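PDB 3S8D: coenzyme A transferase from Yersinia pestis, which probably transfers coenzyme A between carboxylic acids, with acetate as a likely partner. Local coordinates for residues A[262-267]-A[293-298]; A[238-243]-A[333-338]; A[45-50]-A[208-213]; A[186-191]-A[311-316]; A[318-323]-A[364-369]. One frame throughout, in Å; residues are numbered along the deposited sequence.

Interaction 1. Residues A[262-267]-A[293-298]; sequences HTEVLN and FTFAMG
F293 places its ring beside L266 because its CG lies between the backbone N and the carbonyl carbon (chi1 65°). L266 meets it with a chain whose CG is anti to the backbone N (chi1 -165°). Its CD2 comes down over one face of the ring, 4.0 Å from the F293 centroid and close to the ring normal, a CH-pi contact. L266 CB touches F293 CG at 3.6 Å. A296 CB lies on the same face of the strand pair and also packs on L266 CB. V265 and F295 point to the other face. There V265 CG2 presses on F295 CE2 at 3.3 Å, a tight fit. V265 CG1 also reaches the methyl of M297, a selenomethionine.

The backbones form a short parallel pair, strands 265-266 and 295-296, with helix 268-275 in the connection between them. F295 O takes L266 N at 2.8 Å, and L266 O takes M297 N at 3.1 Å. E264 O is held by two donors, T294 N at 2.8 Å and F295 N at 3.1 Å. The F295 bond comes nearly end-on to the carbonyl, while the T294 donor is tilted out of its plane. These bonds hold the carbonyl of E264, the residue seen covalently linked to CoA. Its CG lies alongside T294 CG2, and its OE2 is bonded by N321 from a neighbouring helix end. T294 OG1 is taken up by R315 O. N267 follows the strand as the N-cap of the next helix, with OD1 bonded to L270 N.

Interaction 2. Residues A[238-243]-A[333-338]; sequences LQMGVG and VSINAT
The side-chain amides of Q239 and N336 lie almost in one plane, only 20° apart, and meet edge to edge. Q239 NE2 gives a straight bond to N336 OD1 at 3.1 Å. It uses a lone pair of OD1, in the carbonyl plane. The return bond, N336 ND2 to Q239 OE1, is weak at 3.3 Å. S334 OG donates to the same Q239 OE1 at 2.7 Å, nearly in line with the carbonyl. Q239 reaches this point by a bend at chi2 (-92°), which turns its amide across to the neighbouring strand. F366 of helix 364-372 packs against both Q239 and S334.

The two strands that carry this network run parallel, their axes 4.8 Å apart. They are neighbours in a mixed sheet consistent with the Rossmann-like fold expected of this family. Q239 N bonds V333 O, and Q239 O receives I335 N. G241 N then bonds I335 O. On the face opposite Q239 the side chains are apolar. L238 CD2 lies alongside V333 CB at 4.2 Å. The selenium of M240 lies 3.8 Å from I335 CD1, and helix 244-250 packs over these two residues. Past the strand, G241 CA comes within 3.5 Å of N336 OD1, and the chain leads on to V242, a CoA-binding residue.

Q239, S334 and N336 are buried, and their polar ends bond to one another. Q239 OE1 gathers a strong hydroxyl donor and a weak amide donor, while NE2 gives to N336. This pattern would favour the modelled orientation of both amides and hold them nearly coplanar.

Interaction 3. Residues A[45-50]-A[208-213]; sequences GMFAAE and PLIEMP
F47 and I210 meet where a tight double turn faces an extended chain. In 45-50, F47 has a positive phi (43°, psi -113°), and with A48 it makes a type II' beta turn closed by A49 N to M46 O at 2.9 Å. A second turn follows at once, closed by E50 N to F47 O at 2.9 Å. Residues 208-213 have no regular structure. The two backbones come nearest at A48 and I210, with 5.7 Å between their CA atoms, and no hydrogen bond joins them.

Side chains therefore carry the contact. The chi1 of I210 (69°) sets CG1 between its own N and C, which brings CG1 and CD1 to the F47 ring and A48. I210 CD1 sits over the centre of one face of the F47 ring, 3.9 Å from the centroid, in a CH-pi contact. I210 CG1 touches F47 CE2 at 3.6 Å. The same CG1 also meets A48 CB at 3.8 Å, and CD1 lies 3.6 Å from A48 CA, so the isoleucine lies against both the ring and the turn. E211 O approaches the ring edge at CZ, near the ring plane. L209 CD2 makes a looser contact with A48 O.

The turn joins strand 41-44 of the parallel sheet to helix 52-63, and F47 is backbone-bonded to E76, a CoA-binding residue. The other segment leads from strand 201-204 towards helix 219-229. I210 also packs on helix 79-82, while Y303 of helix 300-306 touches A48 and L209 and bonds I210 O.

Interaction 4. Residues A[186-191]-A[311-316]; sequences RVQGEA and AIFSRP
G189 and F313 make the tight centre of this contact. G189 CA lies over the middle of the F313 ring, 3.7 Å from the centroid, as a CH-pi contact. F313 CG is anti to its backbone N (chi1 -163°), which lays the ring along the other chain. S314 OG comes within 3.3 Å of G189 CA. The backbones pass very close here, with G189 CA 4.2 Å from S314 CA. Two backbone bonds flank the glycine: S314 N to Q188 O and E190 N to S314 O, each 2.9 Å. Together they bridge the loop before strand 193-195 to strand 312-314.

Toward V187 and Q188 the packing is looser. V187 CG1 stands 4.4 Å from I312 CG2. Q188 is exposed. Its CG touches F313 CD1 obliquely, with NE2 also near the ring.

The other end has a firm polar grip. E190 OE1 takes both R315 NH2 at 2.8 Å and R315 NE at 3.0 Å in a salt bridge, and P316 CD packs beside it. NH2 comes from above the carboxylate plane and NE nearer the plane on the anti side, both from the same face. The guanidinium presents its edge. R315 NH1 pairs with D287, so its positive charge is probably shared between two acids.

Interaction 5. Residues A[318-323]-A[364-369]; sequences DYVNDP and LDFVRG
N321 meets D365 and F366 where the end of helix 317-320 packs against the start of helix 364-372. N321 is the first residue to leave the helical path, and D322 N-caps helix 323-326. The N321 CB lies 3.6 Å from D365 OD2. Its CG is anti to the carbonyl carbon (chi1 -85°), which sends the amide between D365 and the F366 edge. CG touches F366 CE2 at 3.9 Å, and OD1 sits at the ring edge, near the plane and 3.8 Å from the same CE2. The amide and ring planes are nearly perpendicular. At the tip, ND2 bonds D365 OD2 at 3.3 Å. The bond is fairly straight and uses the anti lone pair of the acid, whose carboxylate is turned 86° from the amide.

The stronger partner of ND2 is E264 OE2, the covalent CoA site. D365 is placed as a second-shell residue and may help orient the N321 amide toward E264. V320 adds packing, with CG1 4.1 Å from F366 CZ, and its carbonyl O is bonded by H262. P323 CB stands 4.1 Å from R368 CB, and P323 O is 3.8 Å from G369 CA.

From the N terminus, interaction 3 opens first and closes a long loop at 208-213, within the N-terminal half. Interaction 4 opens inside that loop at 186-191 and crosses it, joining the two halves at 311-316. Interaction 2 opens at 238-243 and crosses interaction 4, closing on strand 332-337 of the second sheet. Interaction 1 is nested inside both and touches every other contact. Interaction 5 opens at 318-323, inside the loop of interaction 2, and crosses it, tying the end of helix 317-320 to helix 364-372, which packs on that sheet. V242 and M212 join interactions 2 and 3, and R315 meets V320 between interactions 4 and 5. Interactions 3 and 5 lie on opposite sides of the chain centre.

Interaction 1. Residues A[262-267]-A[293-298]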
# COMPACT_ATOMS: atom_id res chain seq x y z
N HIS A 262 -1.83 -19.92 -3.08
CA HIS A 262 -1.66 -19.04 -1.92
C HIS A 262 -2.69 -17.94 -2.12
O HIS A 262 -2.48 -17.00 -2.90
CB HIS A 262 -0.26 -18.44 -1.83
CG HIS A 262 -0.03 -17.60 -0.60
ND1 HIS A 262 0.72 -18.04 0.47
CD2 HIS A 262 -0.46 -16.36 -0.28
CE1 HIS A 262 0.74 -17.10 1.41
NE2 HIS A 262 0.04 -16.07 0.98
N THR A 263 -3.83 -18.07 -1.44
CA THR A 263 -5.00 -17.29 -1.78
C THR A 263 -5.62 -16.78 -0.48
O THR A 263 -5.48 -17.39 0.58
CB THR A 263 -6.01 -18.15 -2.61
OG1 THR A 263 -7.07 -17.34 -3.14
CG2 THR A 263 -6.64 -19.26 -1.75
N GLU A 264 -6.28 -15.63 -0.54
CA GLU A 264 -6.97 -15.09 0.64
C GLU A 264 -8.17 -15.99 0.93
O GLU A 264 -8.34 -16.53 2.04
CB GLU A 264 -7.44 -13.63 0.40
CG GLU A 264 -8.32 -13.05 1.52
CD GLU A 264 -8.83 -11.62 1.22
OE1 GLU A 264 -10.07 -11.41 1.15
OE2 GLU A 264 -8.00 -10.69 1.09
N VAL A 265 -9.00 -16.18 -0.10
CA VAL A 265 -10.18 -17.02 0.02
C VAL A 265 -10.08 -18.29 -0.82
O VAL A 265 -9.82 -18.25 -2.04
CB VAL A 265 -11.43 -16.23 -0.39
CG1 VAL A 265 -12.68 -17.06 -0.16
CG2 VAL A 265 -11.49 -14.94 0.41
N LEU A 266 -10.28 -19.44 -0.16
CA LEU A 266 -10.42 -20.67 -0.91
C LEU A 266 -11.83 -20.80 -1.50
O LEU A 266 -12.83 -20.85 -0.77
CB LEU A 266 -10.06 -21.87 -0.03
CG LEU A 266 -9.83 -23.17 -0.81
CD1 LEU A 266 -8.73 -23.02 -1.88
CD2 LEU A 266 -9.49 -24.28 0.18
N ASN A 267 -11.89 -20.86 -2.82
CA ASN A 267 -13.17 -20.90 -3.52
C ASN A 267 -13.38 -22.22 -4.29
O ASN A 267 -12.42 -22.98 -4.50
CB ASN A 267 -13.32 -19.67 -4.44
CG ASN A 267 -12.48 -19.76 -5.71
OD1 ASN A 267 -11.59 -20.61 -5.82
ND2 ASN A 267 -12.75 -18.89 -6.68
N PHE A 293 -4.76 -20.70 2.26
CA PHE A 293 -5.87 -19.76 2.17
C PHE A 293 -6.08 -19.24 3.60
O PHE A 293 -5.59 -19.84 4.57
CB PHE A 293 -7.11 -20.48 1.63
CG PHE A 293 -7.64 -21.54 2.56
CD1 PHE A 293 -8.81 -21.33 3.29
CD2 PHE A 293 -6.94 -22.73 2.76
CE1 PHE A 293 -9.28 -22.30 4.18
CE2 PHE A 293 -7.40 -23.71 3.65
CZ PHE A 293 -8.56 -23.50 4.36
N THR A 294 -6.78 -18.13 3.78
CA THR A 294 -7.00 -17.65 5.15
C THR A 294 -8.45 -17.85 5.60
O THR A 294 -8.73 -17.89 6.80
CB THR A 294 -6.57 -16.17 5.33
OG1 THR A 294 -6.48 -15.87 6.74
CG2 THR A 294 -7.56 -15.24 4.64
N PHE A 295 -9.36 -17.97 4.64
CA PHE A 295 -10.68 -18.53 4.93
C PHE A 295 -11.31 -19.09 3.66
O PHE A 295 -10.81 -18.85 2.55
CB PHE A 295 -11.58 -17.55 5.68
CG PHE A 295 -12.14 -16.45 4.83
CD1 PHE A 295 -13.48 -16.48 4.44
CD2 PHE A 295 -11.34 -15.38 4.42
CE1 PHE A 295 -14.02 -15.46 3.65
CE2 PHE A 295 -11.88 -14.35 3.63
CZ PHE A 295 -13.22 -14.40 3.24
N ALA A 296 -12.37 -19.87 3.82
CA ALA A 296 -12.97 -20.56 2.69
C ALA A 296 -14.45 -20.25 2.57
O ALA A 296 -15.15 -20.12 3.58
CB ALA A 296 -12.75 -22.07 2.80
N MSE A 297 -14.92 -20.10 1.33
CA MSE A 297 -16.32 -19.85 1.03
C MSE A 297 -16.69 -20.68 -0.19
O MSE A 297 -15.95 -20.68 -1.18
CB MSE A 297 -16.57 -18.37 0.72
CG MSE A 297 -16.64 -17.45 1.94
SE MSE A 297 -17.29 -15.80 1.56
CE MSE A 297 -16.30 -15.40 0.12
N GLY A 298 -17.83 -21.37 -0.13
CA GLY A 298 -18.34 -22.06 -1.31
C GLY A 298 -19.68 -22.73 -1.12
O GLY A 298 -20.62 -22.14 -0.60

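Interaction 2. Residues A[238-243]-A[333-338]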
# COMPACT_ATOMS: atom_id res chain seq x y z
N LEU A 238 -1.44 -19.47 -7.42
CA LEU A 238 -2.64 -18.67 -7.59
C LEU A 238 -3.25 -18.07 -6.33
O LEU A 238 -3.28 -18.69 -5.25
CB LEU A 238 -3.73 -19.49 -8.27
CG LEU A 238 -3.33 -20.29 -9.49
CD1 LEU A 238 -4.36 -21.41 -9.73
CD2 LEU A 238 -3.17 -19.38 -10.72
N GLN A 239 -3.74 -16.86 -6.52
CA GLN A 239 -4.78 -16.25 -5.69
C GLN A 239 -5.92 -15.82 -6.64
O GLN A 239 -5.68 -15.11 -7.63
CB GLN A 239 -4.23 -15.05 -4.92
CG GLN A 239 -5.29 -14.34 -4.09
CD GLN A 239 -5.96 -13.20 -4.87
OE1 GLN A 239 -5.32 -12.53 -5.68
NE2 GLN A 239 -7.25 -12.98 -4.62
N MSE A 240 -7.13 -16.29 -6.36
CA MSE A 240 -8.32 -15.93 -7.13
C MSE A 240 -9.31 -15.20 -6.22
O MSE A 240 -9.50 -15.59 -5.07
CB MSE A 240 -9.01 -17.18 -7.69
CG MSE A 240 -8.10 -18.15 -8.47
SE MSE A 240 -7.61 -17.62 -10.13
CE MSE A 240 -9.17 -17.68 -10.98
N GLY A 241 -9.96 -14.16 -6.73
CA GLY A 241 -11.07 -13.57 -6.00
C GLY A 241 -12.27 -14.51 -5.99
O GLY A 241 -12.40 -15.40 -6.84
N VAL A 242 -13.15 -14.33 -5.01
CA VAL A 242 -14.46 -14.95 -5.08
C VAL A 242 -15.23 -14.22 -6.17
O VAL A 242 -15.16 -12.98 -6.26
CB VAL A 242 -15.22 -14.88 -3.73
CG1 VAL A 242 -16.68 -14.45 -3.93
CG2 VAL A 242 -15.14 -16.23 -3.00
N GLY A 243 -15.93 -14.98 -7.00
CA GLY A 243 -16.60 -14.42 -8.16
C GLY A 243 -16.74 -15.44 -9.28
O GLY A 243 -16.15 -16.53 -9.23
N VAL A 333 0.25 -15.58 -9.38
CA VAL A 333 -0.78 -14.95 -10.19
C VAL A 333 -2.00 -14.54 -9.35
O VAL A 333 -2.65 -15.37 -8.72
CB VAL A 333 -1.20 -15.79 -11.40
CG1 VAL A 333 -2.28 -15.05 -12.18
CG2 VAL A 333 0.01 -16.04 -12.30
N SER A 334 -2.30 -13.25 -9.35
CA SER A 334 -3.43 -12.73 -8.59
C SER A 334 -4.50 -12.25 -9.57
O SER A 334 -4.23 -11.40 -10.44
CB SER A 334 -2.97 -11.60 -7.65
OG SER A 334 -4.05 -10.74 -7.31
N ILE A 335 -5.70 -12.81 -9.46
CA ILE A 335 -6.76 -12.47 -10.40
C ILE A 335 -8.01 -12.02 -9.68
O ILE A 335 -8.64 -12.81 -8.96
CB ILE A 335 -7.13 -13.66 -11.31
CG1 ILE A 335 -5.95 -14.05 -12.19
CG2 ILE A 335 -8.33 -13.32 -12.19
CD1 ILE A 335 -6.13 -15.39 -12.88
N ASN A 336 -8.38 -10.77 -9.90
CA ASN A 336 -9.53 -10.19 -9.21
C ASN A 336 -10.43 -9.38 -10.14
O ASN A 336 -10.01 -8.89 -11.18
CB ASN A 336 -9.08 -9.31 -8.04
CG ASN A 336 -8.30 -10.10 -7.01
OD1 ASN A 336 -8.88 -10.82 -6.19
ND2 ASN A 336 -6.97 -9.98 -7.04
N ALA A 337 -11.69 -9.27 -9.73
CA ALA A 337 -12.68 -8.52 -10.47
C ALA A 337 -12.78 -7.13 -9.87
O ALA A 337 -12.45 -6.95 -8.69
CB ALA A 337 -14.03 -9.23 -10.39
N THR A 338 -13.19 -6.16 -10.69
CA THR A 338 -13.63 -4.85 -10.21
C THR A 338 -14.87 -4.42 -10.99
O THR A 338 -15.17 -4.98 -12.04
CB THR A 338 -12.54 -3.75 -10.38
OG1 THR A 338 -11.83 -3.92 -11.62
CG2 THR A 338 -11.56 -3.77 -9.22

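Interaction 3. Residues A[45-50]-A[208-213]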
# COMPACT_ATOMS: atom_id res chain seq x y z
N GLY A 45 -16.36 -15.58 13.82
CA GLY A 45 -15.76 -16.07 12.59
C GLY A 45 -16.27 -15.29 11.40
O GLY A 45 -17.26 -14.54 11.50
N MSE A 46 -15.61 -15.45 10.26
CA MSE A 46 -16.08 -14.80 9.06
C MSE A 46 -17.15 -15.67 8.39
O MSE A 46 -17.08 -16.90 8.46
CB MSE A 46 -14.91 -14.58 8.09
CG MSE A 46 -13.79 -13.69 8.65
SE MSE A 46 -12.55 -13.30 7.41
CE MSE A 46 -13.55 -12.39 6.26
N PHE A 47 -18.13 -15.04 7.76
CA PHE A 47 -19.09 -15.77 6.94
C PHE A 47 -19.59 -17.08 7.59
O PHE A 47 -20.27 -17.07 8.63
CB PHE A 47 -18.47 -16.06 5.57
CG PHE A 47 -19.48 -16.40 4.50
CD1 PHE A 47 -20.35 -15.43 4.03
CD2 PHE A 47 -19.55 -17.69 3.98
CE1 PHE A 47 -21.29 -15.72 3.05
CE2 PHE A 47 -20.48 -18.01 2.99
CZ PHE A 47 -21.36 -17.02 2.53
N ALA A 48 -19.23 -18.21 6.99
CA ALA A 48 -19.76 -19.51 7.39
C ALA A 48 -19.35 -19.97 8.79
O ALA A 48 -19.86 -20.96 9.31
CB ALA A 48 -19.41 -20.57 6.36
N ALA A 49 -18.44 -19.24 9.42
CA ALA A 49 -18.01 -19.61 10.75
C ALA A 49 -18.83 -18.88 11.81
O ALA A 49 -18.67 -19.10 13.01
CB ALA A 49 -16.52 -19.35 10.92
N GLU A 50 -19.71 -17.99 11.36
CA GLU A 50 -20.65 -17.33 12.28
C GLU A 50 -21.58 -18.38 12.89
O GLU A 50 -22.30 -19.06 12.16
CB GLU A 50 -21.47 -16.27 11.55
CG GLU A 50 -20.70 -14.99 11.21
CD GLU A 50 -21.51 -14.06 10.32
OE1 GLU A 50 -22.63 -14.44 9.91
OE2 GLU A 50 -21.02 -12.94 10.01
N PRO A 208 -26.33 -27.77 8.17
CA PRO A 208 -25.51 -27.55 6.98
C PRO A 208 -24.90 -26.16 7.03
O PRO A 208 -25.39 -25.33 7.79
CB PRO A 208 -26.52 -27.65 5.82
CG PRO A 208 -27.89 -27.53 6.48
CD PRO A 208 -27.72 -28.14 7.83
N LEU A 209 -23.85 -25.91 6.24
CA LEU A 209 -23.20 -24.60 6.24
C LEU A 209 -23.75 -23.71 5.13
O LEU A 209 -24.13 -24.21 4.07
CB LEU A 209 -21.67 -24.75 6.11
CG LEU A 209 -20.88 -25.33 7.28
CD1 LEU A 209 -19.37 -25.29 6.99
CD2 LEU A 209 -21.19 -24.63 8.61
N ILE A 210 -23.77 -22.40 5.38
CA ILE A 210 -24.24 -21.43 4.39
C ILE A 210 -23.37 -21.44 3.15
O ILE A 210 -22.22 -21.84 3.18
CB ILE A 210 -24.31 -20.00 4.96
CG1 ILE A 210 -22.89 -19.47 5.22
CG2 ILE A 210 -25.16 -19.97 6.23
CD1 ILE A 210 -22.87 -18.23 6.11
N GLU A 211 -23.94 -21.01 2.04
CA GLU A 211 -23.31 -21.24 0.77
C GLU A 211 -23.08 -19.95 0.02
O GLU A 211 -23.77 -18.95 0.24
CB GLU A 211 -24.16 -22.18 -0.08
CG GLU A 211 -24.35 -23.58 0.49
CD GLU A 211 -24.76 -24.58 -0.58
OE1 GLU A 211 -25.36 -24.16 -1.60
OE2 GLU A 211 -24.45 -25.79 -0.42
N MSE A 212 -22.11 -20.00 -0.88
CA MSE A 212 -21.95 -18.94 -1.84
C MSE A 212 -22.74 -19.33 -3.09
O MSE A 212 -22.64 -20.48 -3.56
CB MSE A 212 -20.48 -18.76 -2.17
CG MSE A 212 -20.12 -17.34 -2.54
SE MSE A 212 -18.33 -17.15 -2.49
CE MSE A 212 -17.83 -18.55 -3.53
N PRO A 213 -23.56 -18.40 -3.60
CA PRO A 213 -24.35 -18.63 -4.81
C PRO A 213 -23.48 -18.76 -6.05
O PRO A 213 -22.66 -17.87 -6.30
CB PRO A 213 -25.19 -17.35 -4.93
CG PRO A 213 -24.43 -16.30 -4.12
CD PRO A 213 -23.81 -17.07 -3.00

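Interaction 4. Residues A[186-191]-A[311-316]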
# COMPACT_ATOMS: atom_id res chain seq x y z
N ARG A 186 -13.02 -30.56 9.27
CA ARG A 186 -11.79 -30.53 10.07
C ARG A 186 -10.64 -30.13 9.13
O ARG A 186 -10.24 -30.89 8.25
CB ARG A 186 -11.52 -31.91 10.70
CG ARG A 186 -10.48 -31.92 11.83
CD ARG A 186 -10.20 -33.36 12.28
NE ARG A 186 -9.24 -33.47 13.39
CZ ARG A 186 -8.05 -34.07 13.31
NH1 ARG A 186 -7.64 -34.63 12.17
NH2 ARG A 186 -7.25 -34.13 14.39
N VAL A 187 -10.14 -28.91 9.33
CA VAL A 187 -9.20 -28.30 8.40
C VAL A 187 -7.88 -28.02 9.08
O VAL A 187 -7.82 -27.34 10.11
CB VAL A 187 -9.77 -26.97 7.88
CG1 VAL A 187 -8.69 -26.17 7.10
CG2 VAL A 187 -11.01 -27.19 7.01
N GLN A 188 -6.81 -28.54 8.49
CA GLN A 188 -5.48 -28.31 9.01
C GLN A 188 -5.04 -26.88 8.70
O GLN A 188 -5.32 -26.36 7.60
CB GLN A 188 -4.52 -29.31 8.40
CG GLN A 188 -3.22 -29.50 9.20
CD GLN A 188 -2.28 -30.54 8.59
OE1 GLN A 188 -2.70 -31.39 7.79
NE2 GLN A 188 -0.99 -30.46 8.98
N GLY A 189 -4.34 -26.26 9.65
CA GLY A 189 -3.86 -24.90 9.48
C GLY A 189 -3.04 -24.40 10.66
O GLY A 189 -3.05 -24.98 11.75
N GLU A 190 -2.29 -23.34 10.43
CA GLU A 190 -1.53 -22.73 11.50
C GLU A 190 -2.51 -22.20 12.54
O GLU A 190 -3.30 -21.28 12.25
CB GLU A 190 -0.69 -21.56 10.96
CG GLU A 190 0.17 -20.89 12.01
CD GLU A 190 0.84 -19.61 11.52
OE1 GLU A 190 0.78 -19.31 10.30
OE2 GLU A 190 1.42 -18.89 12.36
N ALA A 191 -2.47 -22.78 13.75
CA ALA A 191 -3.30 -22.30 14.84
C ALA A 191 -4.78 -22.59 14.57
O ALA A 191 -5.67 -22.07 15.27
CB ALA A 191 -3.06 -20.80 15.06
N ALA A 311 -3.51 -32.01 2.06
CA ALA A 311 -2.70 -31.07 1.25
C ALA A 311 -3.26 -29.65 1.31
O ALA A 311 -3.00 -28.80 0.44
CB ALA A 311 -2.58 -31.54 -0.20
N ILE A 312 -4.05 -29.39 2.35
CA ILE A 312 -4.61 -28.06 2.57
C ILE A 312 -4.19 -27.51 3.93
O ILE A 312 -4.11 -28.25 4.92
CB ILE A 312 -6.14 -28.08 2.42
CG1 ILE A 312 -6.50 -28.05 0.94
CG2 ILE A 312 -6.80 -26.94 3.16
CD1 ILE A 312 -7.98 -28.05 0.67
N PHE A 313 -3.89 -26.21 3.96
CA PHE A 313 -3.37 -25.61 5.18
C PHE A 313 -3.82 -24.15 5.25
O PHE A 313 -3.36 -23.29 4.48
CB PHE A 313 -1.84 -25.73 5.19
CG PHE A 313 -1.22 -25.52 6.54
CD1 PHE A 313 -1.22 -26.55 7.47
CD2 PHE A 313 -0.61 -24.32 6.88
CE1 PHE A 313 -0.63 -26.39 8.70
CE2 PHE A 313 -0.02 -24.15 8.13
CZ PHE A 313 -0.04 -25.19 9.04
N SER A 314 -4.73 -23.86 6.17
CA SER A 314 -5.21 -22.50 6.34
C SER A 314 -4.17 -21.74 7.16
O SER A 314 -3.49 -22.32 8.02
CB SER A 314 -6.54 -22.50 7.08
OG SER A 314 -6.32 -22.90 8.42
N ARG A 315 -4.04 -20.45 6.88
CA ARG A 315 -3.10 -19.62 7.63
C ARG A 315 -3.79 -18.33 8.02
O ARG A 315 -4.80 -17.94 7.40
CB ARG A 315 -1.76 -19.42 6.86
CG ARG A 315 -1.06 -20.79 6.51
CD ARG A 315 0.47 -20.78 6.37
NE ARG A 315 1.16 -20.48 7.61
CZ ARG A 315 2.48 -20.63 7.82
NH1 ARG A 315 3.27 -21.10 6.85
NH2 ARG A 315 3.01 -20.32 9.00
N PRO A 316 -3.28 -17.67 9.06
CA PRO A 316 -3.86 -16.36 9.41
C PRO A 316 -3.59 -15.30 8.33
O PRO A 316 -2.60 -15.37 7.58
CB PRO A 316 -3.16 -16.00 10.73
CG PRO A 316 -1.95 -16.92 10.80
CD PRO A 316 -2.34 -18.16 10.07
O HOH W 1 -6.94 -29.60 6.27

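Interaction 5. Residues A[318-323]-A[364-369]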
# COMPACT_ATOMS: atom_id res chain seq x y z
N ASP A 318 -2.66 -12.10 8.43
CA ASP A 318 -1.42 -11.33 8.53
C ASP A 318 -0.20 -12.12 8.03
O ASP A 318 0.86 -11.55 7.85
CB ASP A 318 -1.17 -10.84 9.97
CG ASP A 318 -1.19 -11.96 10.97
OD1 ASP A 318 -1.79 -13.01 10.66
OD2 ASP A 318 -0.60 -11.81 12.06
N TYR A 319 -0.36 -13.43 7.80
CA TYR A 319 0.62 -14.19 7.04
C TYR A 319 0.19 -14.19 5.56
O TYR A 319 0.95 -13.78 4.69
CB TYR A 319 0.69 -15.64 7.53
CG TYR A 319 1.61 -16.55 6.70
CD1 TYR A 319 2.93 -16.77 7.09
CD2 TYR A 319 1.14 -17.18 5.53
CE1 TYR A 319 3.77 -17.59 6.34
CE2 TYR A 319 1.98 -18.01 4.77
CZ TYR A 319 3.30 -18.20 5.18
OH TYR A 319 4.14 -19.00 4.45
N VAL A 320 -1.02 -14.64 5.30
CA VAL A 320 -1.48 -14.89 3.94
C VAL A 320 -1.49 -13.62 3.08
O VAL A 320 -1.08 -13.62 1.89
CB VAL A 320 -2.89 -15.55 3.95
CG1 VAL A 320 -3.53 -15.53 2.56
CG2 VAL A 320 -2.84 -16.98 4.52
N ASN A 321 -1.97 -12.53 3.67
CA ASN A 321 -2.18 -11.30 2.92
C ASN A 321 -1.00 -10.34 3.03
O ASN A 321 -1.10 -9.18 2.64
CB ASN A 321 -3.46 -10.62 3.39
CG ASN A 321 -4.69 -11.16 2.69
OD1 ASN A 321 -5.01 -12.34 2.81
ND2 ASN A 321 -5.39 -10.29 1.97
N ASP A 322 0.11 -10.81 3.58
CA ASP A 322 1.29 -9.98 3.69
C ASP A 322 2.06 -10.00 2.37
O ASP A 322 2.58 -11.05 1.96
CB ASP A 322 2.18 -10.48 4.83
CG ASP A 322 3.50 -9.73 4.91
OD1 ASP A 322 3.82 -8.95 3.97
OD2 ASP A 322 4.23 -9.93 5.91
N PRO A 323 2.14 -8.84 1.70
CA PRO A 323 2.77 -8.78 0.37
C PRO A 323 4.19 -9.33 0.37
O PRO A 323 4.63 -9.90 -0.65
CB PRO A 323 2.80 -7.27 0.05
CG PRO A 323 1.76 -6.64 0.97
CD PRO A 323 1.71 -7.52 2.20
N LEU A 364 -5.91 -5.74 -2.48
CA LEU A 364 -4.79 -4.85 -2.76
C LEU A 364 -3.48 -5.47 -2.29
O LEU A 364 -2.43 -5.25 -2.88
CB LEU A 364 -5.00 -3.49 -2.09
CG LEU A 364 -3.90 -2.45 -2.32
CD1 LEU A 364 -3.63 -2.27 -3.80
CD2 LEU A 364 -4.26 -1.13 -1.67
N ASP A 365 -3.56 -6.25 -1.22
CA ASP A 365 -2.39 -6.92 -0.67
C ASP A 365 -1.79 -7.85 -1.73
O ASP A 365 -0.57 -7.98 -1.83
CB ASP A 365 -2.76 -7.72 0.58
CG ASP A 365 -3.28 -6.85 1.70
OD1 ASP A 365 -2.73 -5.75 1.90
OD2 ASP A 365 -4.25 -7.26 2.37
N PHE A 366 -2.66 -8.48 -2.51
CA PHE A 366 -2.22 -9.40 -3.56
C PHE A 366 -1.79 -8.67 -4.82
O PHE A 366 -0.81 -9.06 -5.46
CB PHE A 366 -3.26 -10.50 -3.86
CG PHE A 366 -3.20 -11.64 -2.90
CD1 PHE A 366 -2.36 -12.72 -3.14
CD2 PHE A 366 -3.94 -11.61 -1.72
CE1 PHE A 366 -2.28 -13.77 -2.23
CE2 PHE A 366 -3.88 -12.64 -0.80
CZ PHE A 366 -3.06 -13.72 -1.05
N VAL A 367 -2.52 -7.62 -5.18
CA VAL A 367 -2.04 -6.70 -6.20
C VAL A 367 -0.57 -6.36 -5.97
O VAL A 367 0.26 -6.43 -6.89
CB VAL A 367 -2.90 -5.42 -6.24
CG1 VAL A 367 -2.25 -4.35 -7.12
CG2 VAL A 367 -4.29 -5.74 -6.77
N ARG A 368 -0.22 -6.02 -4.73
CA ARG A 368 1.18 -5.68 -4.41
C ARG A 368 2.09 -6.91 -4.43
O ARG A 368 3.18 -6.87 -5.03
CB ARG A 368 1.28 -4.99 -3.06
CG ARG A 368 1.39 -3.49 -3.14
CD ARG A 368 0.08 -2.84 -2.83
NE ARG A 368 -0.14 -2.66 -1.39
CZ ARG A 368 -0.57 -1.52 -0.84
NH1 ARG A 368 -0.82 -0.45 -1.60
NH2 ARG A 368 -0.76 -1.44 0.48
N GLY A 369 1.65 -7.98 -3.75
CA GLY A 369 2.44 -9.18 -3.65
C GLY A 369 2.74 -9.77 -5.02
O GLY A 369 3.87 -10.18 -5.28